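PDB 4D70: sortase family protein from Clostridium perfringens, which is a class D sortase, a cysteine transpeptidase that probably cleaves sorting signals in surface proteins and joins them to the cell wall. Local coordinates for residues E36-E39 with K40-Y43; D65-I69 with G70-V74. One frame throughout, in Å; residues are numbered along the deposited sequence.

Contact 1: residues E36-E39 with K40-Y43; sequences EFKE and KFNY
At the C-terminal end of helix 29-39, where the chain runs on toward helix 45-52, Phe-37 and Phe-41 lie one turn apart and meet on the side of the helix that faces the body of the protein. Their rings are set obliquely, planes at 71°, with Phe-37 CE2 3.8 Å from Phe-41 CZ, and both side chains also touch Leu-63 of strand 60-66 and Leu-134. With CG anti to the backbone N (chi1 -178°), Phe-37 sends its ring out to this meeting point.

The backbone here is tied by bonds that span three residues. Lys-40 N gives a short one to Phe-37 O, 2.7 Å, and Phe-41 N reaches Lys-38 O at 3.1 Å; in each case the donor stands well above the carbonyl plane. Asn-42 N to Glu-39 O, 3.4 Å, is weak. The carbonyl of Lys-38 is hemmed in as well as bonded, since Phe-41 CD2 lies 3.2 Å from Lys-38 O.

Lys-40 uses its methylenes. Its extended chain runs past the carbonyl of Glu-36, with CG 3.4 Å from Glu-36 O, while CB sits 3.8 Å above the plane of the Tyr-43 ring, over its centre. Tyr-43 in turn packs on Lys-48 and Thr-51 of helix 45-52.

The phenylalanines thus meet on the buried side, with Lys-40 and Tyr-43 packed nearby; carbonyls of the last turn are taken up by backbone N-H groups three residues on, and the lysine methylenes cover Glu-36 O and one face of the tyrosine ring.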
ATOM      1  N   GLU A  36       1.165 -13.789  -9.573  1.00 47.87           N
ATOM      2  CA  GLU A  36       0.149 -14.661  -8.997  1.00 48.60           C
ATOM      3  C   GLU A  36      -1.139 -13.915  -8.755  1.00 49.67           C
ATOM      4  O   GLU A  36      -2.236 -14.466  -8.854  1.00 46.79           O
ATOM      5  CB  GLU A  36       0.670 -15.301  -7.691  1.00 57.28           C
ATOM      6  CG  GLU A  36       2.126 -15.768  -7.804  1.00 64.79           C
ATOM      7  CD  GLU A  36       2.456 -17.021  -7.029  1.00 68.94           C
ATOM      8  OE1 GLU A  36       2.486 -16.994  -5.775  1.00 68.52           O
ATOM      9  OE2 GLU A  36       2.754 -18.032  -7.687  1.00 76.35           O
ATOM     10  N   PHE A  37      -1.020 -12.636  -8.388  1.00 48.34           N
ATOM     11  CA  PHE A  37      -2.212 -11.875  -8.102  1.00 40.67           C
ATOM     12  C   PHE A  37      -2.941 -11.588  -9.410  1.00 39.12           C
ATOM     13  O   PHE A  37      -4.158 -11.732  -9.490  1.00 39.25           O
ATOM     14  CB  PHE A  37      -1.850 -10.524  -7.400  1.00 45.16           C
ATOM     15  CG  PHE A  37      -3.046  -9.706  -7.030  1.00 35.87           C
ATOM     16  CD1 PHE A  37      -3.890 -10.093  -6.019  1.00 37.69           C
ATOM     17  CD2 PHE A  37      -3.289  -8.500  -7.674  1.00 40.07           C
ATOM     18  CE1 PHE A  37      -4.977  -9.317  -5.673  1.00 39.96           C
ATOM     19  CE2 PHE A  37      -4.380  -7.711  -7.339  1.00 33.96           C
ATOM     20  CZ  PHE A  37      -5.234  -8.123  -6.355  1.00 39.03           C
ATOM     21  N   LYS A  38      -2.201 -11.107 -10.403  1.00 35.98           N
ATOM     22  CA  LYS A  38      -2.785 -10.776 -11.711  1.00 44.33           C
ATOM     23  C   LYS A  38      -3.528 -11.943 -12.293  1.00 48.22           C
ATOM     24  O   LYS A  38      -4.595 -11.774 -12.889  1.00 50.47           O
ATOM     25  CB  LYS A  38      -1.693 -10.353 -12.690  1.00 46.63           C
ATOM     26  CG  LYS A  38      -1.137  -8.969 -12.400  1.00 50.86           C
ATOM     27  CD  LYS A  38       0.079  -8.709 -13.268  1.00 57.43           C
ATOM     28  CE  LYS A  38       0.383  -7.232 -13.347  1.00 68.40           C
ATOM     29  NZ  LYS A  38       1.633  -6.991 -14.129  1.00 76.62           N
ATOM     30  N   GLU A  39      -2.987 -13.144 -12.088  1.00 51.65           N
ATOM     31  CA  GLU A  39      -3.686 -14.341 -12.544  1.00 49.93           C
ATOM     32  C   GLU A  39      -5.065 -14.442 -11.927  1.00 49.87           C
ATOM     33  O   GLU A  39      -5.943 -14.990 -12.565  1.00 49.26           O
ATOM     34  CB  GLU A  39      -2.847 -15.586 -12.262  1.00 50.28           C
ATOM     35  CG  GLU A  39      -1.767 -15.715 -13.331  1.00 61.24           C
ATOM     36  CD  GLU A  39      -0.736 -16.820 -13.086  1.00 69.14           C
ATOM     37  OE1 GLU A  39      -0.597 -17.310 -11.931  1.00 64.65           O
ATOM     38  OE2 GLU A  39      -0.074 -17.202 -14.079  1.00 76.70           O
ATOM     39  N   LYS A  40      -5.301 -13.870 -10.732  1.00 39.15           N
ATOM     40  CA  LYS A  40      -6.617 -14.052 -10.109  1.00 39.90           C
ATOM     41  C   LYS A  40      -7.694 -13.130 -10.649  1.00 37.43           C
ATOM     42  O   LYS A  40      -8.873 -13.326 -10.382  1.00 44.18           O
ATOM     43  CB  LYS A  40      -6.557 -13.912  -8.604  1.00 44.14           C
ATOM     44  CG  LYS A  40      -5.477 -14.740  -7.964  1.00 48.58           C
ATOM     45  CD  LYS A  40      -5.605 -14.654  -6.455  1.00 50.28           C
ATOM     46  CE  LYS A  40      -4.443 -15.343  -5.783  1.00 50.21           C
ATOM     47  NZ  LYS A  40      -4.596 -15.229  -4.306  1.00 50.17           N
ATOM     48  N   PHE A  41      -7.306 -12.148 -11.457  1.00 36.97           N
ATOM     49  CA  PHE A  41      -8.293 -11.336 -12.162  1.00 40.07           C
ATOM     50  C   PHE A  41      -9.232 -12.146 -13.033  1.00 48.20           C
ATOM     51  O   PHE A  41     -10.335 -11.705 -13.360  1.00 47.50           O
ATOM     52  CB  PHE A  41      -7.562 -10.353 -13.044  1.00 41.46           C
ATOM     53  CG  PHE A  41      -6.864  -9.274 -12.291  1.00 41.84           C
ATOM     54  CD1 PHE A  41      -7.387  -8.766 -11.125  1.00 55.55           C
ATOM     55  CD2 PHE A  41      -5.703  -8.771 -12.775  1.00 56.00           C
ATOM     56  CE1 PHE A  41      -6.774  -7.730 -10.464  1.00 53.01           C
ATOM     57  CE2 PHE A  41      -5.067  -7.742 -12.116  1.00 63.80           C
ATOM     58  CZ  PHE A  41      -5.596  -7.234 -10.948  1.00 48.58           C
ATOM     59  N   ASN A  42      -8.770 -13.324 -13.431  1.00 52.03           N
ATOM     60  CA  ASN A  42      -9.569 -14.217 -14.292  1.00 58.21           C
ATOM     61  C   ASN A  42     -10.374 -15.230 -13.494  1.00 53.25           C
ATOM     62  O   ASN A  42     -10.993 -16.117 -14.048  1.00 51.88           O
ATOM     63  CB  ASN A  42      -8.672 -14.837 -15.378  1.00 51.10           C
ATOM     64  CG  ASN A  42      -8.225 -13.803 -16.387  1.00 56.62           C
ATOM     65  OD1 ASN A  42      -7.041 -13.520 -16.499  1.00 66.57           O
ATOM     66  ND2 ASN A  42      -9.172 -13.190 -17.089  1.00 58.02           N
ATOM     67  N   TYR A  43     -10.422 -15.052 -12.179  1.00 47.74           N
ATOM     68  CA  TYR A  43     -11.212 -15.928 -11.341  1.00 48.10           C
ATOM     69  C   TYR A  43     -12.613 -15.470 -11.531  1.00 51.78           C
ATOM     70  O   TYR A  43     -12.855 -14.354 -12.004  1.00 56.25           O
ATOM     71  CB  TYR A  43     -10.916 -15.728  -9.861  1.00 49.13           C
ATOM     72  CG  TYR A  43      -9.725 -16.430  -9.318  1.00 50.04           C
ATOM     73  CD1 TYR A  43      -8.791 -17.033 -10.159  1.00 50.35           C
ATOM     74  CD2 TYR A  43      -9.555 -16.535  -7.951  1.00 49.48           C
ATOM     75  CE1 TYR A  43      -7.726 -17.717  -9.643  1.00 50.45           C
ATOM     76  CE2 TYR A  43      -8.505 -17.216  -7.421  1.00 51.35           C
ATOM     77  CZ  TYR A  43      -7.602 -17.797  -8.261  1.00 54.11           C
ATOM     78  OH  TYR A  43      -6.539 -18.410  -7.716  1.00 51.34           O
TER

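Contact 2: residues D65-I69 with G70-V74; sequences DIEKI and GVHTV
The imidazole of His-72 and the carboxylate of Asp-65 meet across a pair of neighbouring strands, the carboxylate at the ring edge, the two side chains crossing at about a right angle with their flat groups turned 45° apart. His-72 ND1 donates to Asp-65 OD1 over 2.6 Å, a nearly straight bond (167°). The oxygen lies almost in the imidazole plane and accepts the N-H with its anti lone pair, the one away from OD2. On His-72, CG lies anti to the carbonyl carbon, which puts the ring beside the backbone N, and the turn about the second torsion (chi2 -73°) sets ND1 to the aspartate. At the same ring's edge, near CE1, lies the carboxylate of Glu-67, but that side chain has more than one conformer, and its approach is doubtful.

Asp-65 and His-72 form a non-hydrogen-bonded antiparallel pair, and the next pair, Ile-66 with Val-71, is hydrogen-bonded: Ile-66 N to Val-71 O is 2.8 Å, and Val-71 N to Ile-66 O 3.2 Å. This is the end of the hairpin of strands 60-66 and 71-77, the first two in the sortase beta-barrel. Between them the chain makes a short 3-10 turn at 67-68 and a G1 beta bulge, in which Gly-70 and Val-71 both face Ile-66. Gly-70 has a positive phi, and its N donates to Glu-67 O. Ile-66 O accepts from Ile-69 N and Val-71 N, which arrive from opposite faces of its carbonyl plane.

On the sheet face opposite His-72, Ile-66 and Val-71 lie side by side, CB to CB 4.0 Å. Ile-69 runs alongside Val-71 too, its CD1 3.7 Å from Val-71 CG2, and Leu-123 packs against both isoleucines.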
ATOM      1  N   ASP A  65      -0.319   1.487  -8.751  1.00 29.35           N
ATOM      2  CA  ASP A  65       0.309   2.259  -9.821  1.00 31.81           C
ATOM      3  C   ASP A  65       0.364   3.716  -9.444  1.00 28.08           C
ATOM      4  O   ASP A  65      -0.644   4.298  -9.067  1.00 28.96           O
ATOM      5  CB  ASP A  65      -0.526   2.114 -11.101  1.00 38.43           C
ATOM      6  CG  ASP A  65      -0.534   0.699 -11.610  1.00 38.16           C
ATOM      7  OD1 ASP A  65       0.474   0.335 -12.257  1.00 39.04           O
ATOM      8  OD2 ASP A  65      -1.466  -0.066 -11.269  1.00 36.63           O
ATOM      9  N   ILE A  66       1.565   4.278  -9.467  1.00 30.34           N
ATOM     10  CA  ILE A  66       1.792   5.698  -9.279  1.00 30.03           C
ATOM     11  C   ILE A  66       2.583   6.261 -10.457  1.00 32.39           C
ATOM     12  O   ILE A  66       3.817   6.167 -10.522  1.00 33.79           O
ATOM     13  CB  ILE A  66       2.573   5.982  -8.001  1.00 26.98           C
ATOM     14  CG1 ILE A  66       1.949   5.176  -6.824  1.00 28.26           C
ATOM     15  CG2 ILE A  66       2.558   7.429  -7.751  1.00 26.06           C
ATOM     16  CD1 ILE A  66       2.706   5.342  -5.546  1.00 27.21           C
ATOM     17  N   GLU A  67       1.850   6.840 -11.385  0.70 39.91           N
ATOM     18  CA  GLU A  67       2.410   7.250 -12.668  0.70 40.05           C
ATOM     19  C   GLU A  67       3.553   8.221 -12.455  0.70 41.10           C
ATOM     20  O   GLU A  67       4.554   8.118 -13.127  0.70 44.41           O
ATOM     21  CB  GLU A  67       1.334   7.876 -13.579  0.70 43.18           C
ATOM     22  CG  GLU A  67       0.173   6.941 -13.945  0.70 46.30           C
ATOM     23  CD  GLU A  67       0.623   5.607 -14.534  0.70 51.55           C
ATOM     24  OE1 GLU A  67       1.586   5.653 -15.361  0.70 43.93           O
ATOM     25  OE2 GLU A  67       0.021   4.536 -14.162  0.70 45.95           O
ATOM     26  N   LYS A  68       3.427   9.135 -11.500  1.00 35.88           N
ATOM     27  CA  LYS A  68       4.402  10.230 -11.351  1.00 39.09           C
ATOM     28  C   LYS A  68       5.805   9.746 -11.057  1.00 38.27           C
ATOM     29  O   LYS A  68       6.776  10.391 -11.468  1.00 40.53           O
ATOM     30  CB  LYS A  68       3.930  11.171 -10.294  1.00 40.11           C
ATOM     31  CG  LYS A  68       4.808  12.361  -9.992  1.00 47.18           C
ATOM     32  CD  LYS A  68       4.288  13.575 -10.691  1.00 42.46           C
ATOM     33  CE  LYS A  68       4.971  14.840 -10.189  1.00 48.00           C
ATOM     34  NZ  LYS A  68       4.667  15.281  -8.818  1.00 45.12           N
ATOM     35  N   ILE A  69       5.915   8.582 -10.427  1.00 35.53           N
ATOM     36  CA  ILE A  69       7.216   8.007 -10.081  1.00 34.68           C
ATOM     37  C   ILE A  69       7.482   6.594 -10.629  1.00 38.40           C
ATOM     38  O   ILE A  69       8.401   5.927 -10.178  1.00 38.50           O
ATOM     39  CB  ILE A  69       7.457   8.046  -8.563  1.00 33.88           C
ATOM     40  CG1 ILE A  69       6.352   7.310  -7.804  1.00 34.11           C
ATOM     41  CG2 ILE A  69       7.546   9.513  -8.137  1.00 37.79           C
ATOM     42  CD1 ILE A  69       6.660   7.134  -6.324  1.00 32.25           C
ATOM     43  N   GLY A  70       6.708   6.157 -11.613  1.00 35.78           N
ATOM     44  CA  GLY A  70       6.957   4.888 -12.247  1.00 42.05           C
ATOM     45  C   GLY A  70       6.765   3.696 -11.362  1.00 46.31           C
ATOM     46  O   GLY A  70       7.361   2.677 -11.608  1.00 44.87           O
ATOM     47  N   VAL A  71       5.926   3.791 -10.325  1.00 43.23           N
ATOM     48  CA  VAL A  71       5.662   2.643  -9.495  1.00 36.90           C
ATOM     49  C   VAL A  71       4.512   1.837 -10.098  1.00 35.36           C
ATOM     50  O   VAL A  71       3.448   2.367 -10.378  1.00 35.39           O
ATOM     51  CB  VAL A  71       5.317   3.063  -8.075  1.00 35.79           C
ATOM     52  CG1 VAL A  71       4.728   1.904  -7.311  1.00 34.36           C
ATOM     53  CG2 VAL A  71       6.542   3.591  -7.377  1.00 36.84           C
ATOM     54  N   HIS A  72       4.752   0.549 -10.327  1.00 34.71           N
ATOM     55  CA  HIS A  72       3.783  -0.348 -10.941  1.00 37.01           C
ATOM     56  C   HIS A  72       4.067  -1.685 -10.351  1.00 41.17           C
ATOM     57  O   HIS A  72       4.883  -2.436 -10.882  1.00 37.85           O
ATOM     58  CB  HIS A  72       3.946  -0.409 -12.475  1.00 40.25           C
ATOM     59  CG  HIS A  72       3.801   0.926 -13.124  1.00 38.36           C
ATOM     60  ND1 HIS A  72       2.582   1.554 -13.245  1.00 41.56           N
ATOM     61  CD2 HIS A  72       4.727   1.794 -13.604  1.00 37.56           C
ATOM     62  CE1 HIS A  72       2.756   2.737 -13.792  1.00 43.93           C
ATOM     63  NE2 HIS A  72       4.048   2.913 -14.000  1.00 43.23           N
ATOM     64  N   THR A  73       3.411  -2.022  -9.250  1.00 34.17           N
ATOM     65  CA  THR A  73       3.711  -3.290  -8.615  1.00 36.22           C
ATOM     66  C   THR A  73       2.516  -3.783  -7.828  1.00 32.49           C
ATOM     67  O   THR A  73       1.387  -3.494  -8.179  1.00 30.72           O
ATOM     68  CB  THR A  73       5.026  -3.225  -7.804  1.00 38.55           C
ATOM     69  OG1 THR A  73       5.382  -4.538  -7.351  1.00 40.94           O
ATOM     70  CG2 THR A  73       4.904  -2.320  -6.572  1.00 44.54           C
ATOM     71  N   VAL A  74       2.779  -4.599  -6.819  1.00 31.88           N
ATOM     72  CA  VAL A  74       1.781  -5.319  -6.087  1.00 30.96           C
ATOM     73  C   VAL A  74       1.942  -4.982  -4.602  1.00 28.74           C
ATOM     74  O   VAL A  74       3.027  -4.606  -4.172  1.00 31.07           O
ATOM     75  CB  VAL A  74       1.942  -6.850  -6.259  1.00 37.69           C
ATOM     76  CG1 VAL A  74       3.259  -7.348  -5.652  1.00 42.03           C
ATOM     77  CG2 VAL A  74       0.792  -7.605  -5.658  1.00 34.25           C
TER

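From the N terminus the chain first runs through helix 29-39, and contact 1 closes the turn at its end before the chain goes on through helix 45-52. It then enters strand 60-66, and contact 2 closes the tight hairpin turn into strand 71-77. The two are in series: neither encloses nor crosses the other. The centres of contacts 1 and 2 lie about 19 Å apart, and the two do not touch. Helix 29-39 and the hairpin nevertheless meet: contact 1 lies against strand 60-66, while on strand 71-77 Thr-73 OG1 hydrogen-bonds Glu-30 and Val-74 packs on Thr-33 and Leu-34, all three of helix 29-39. The N-terminal helix is thereby packed onto the hairpin that begins the barrel.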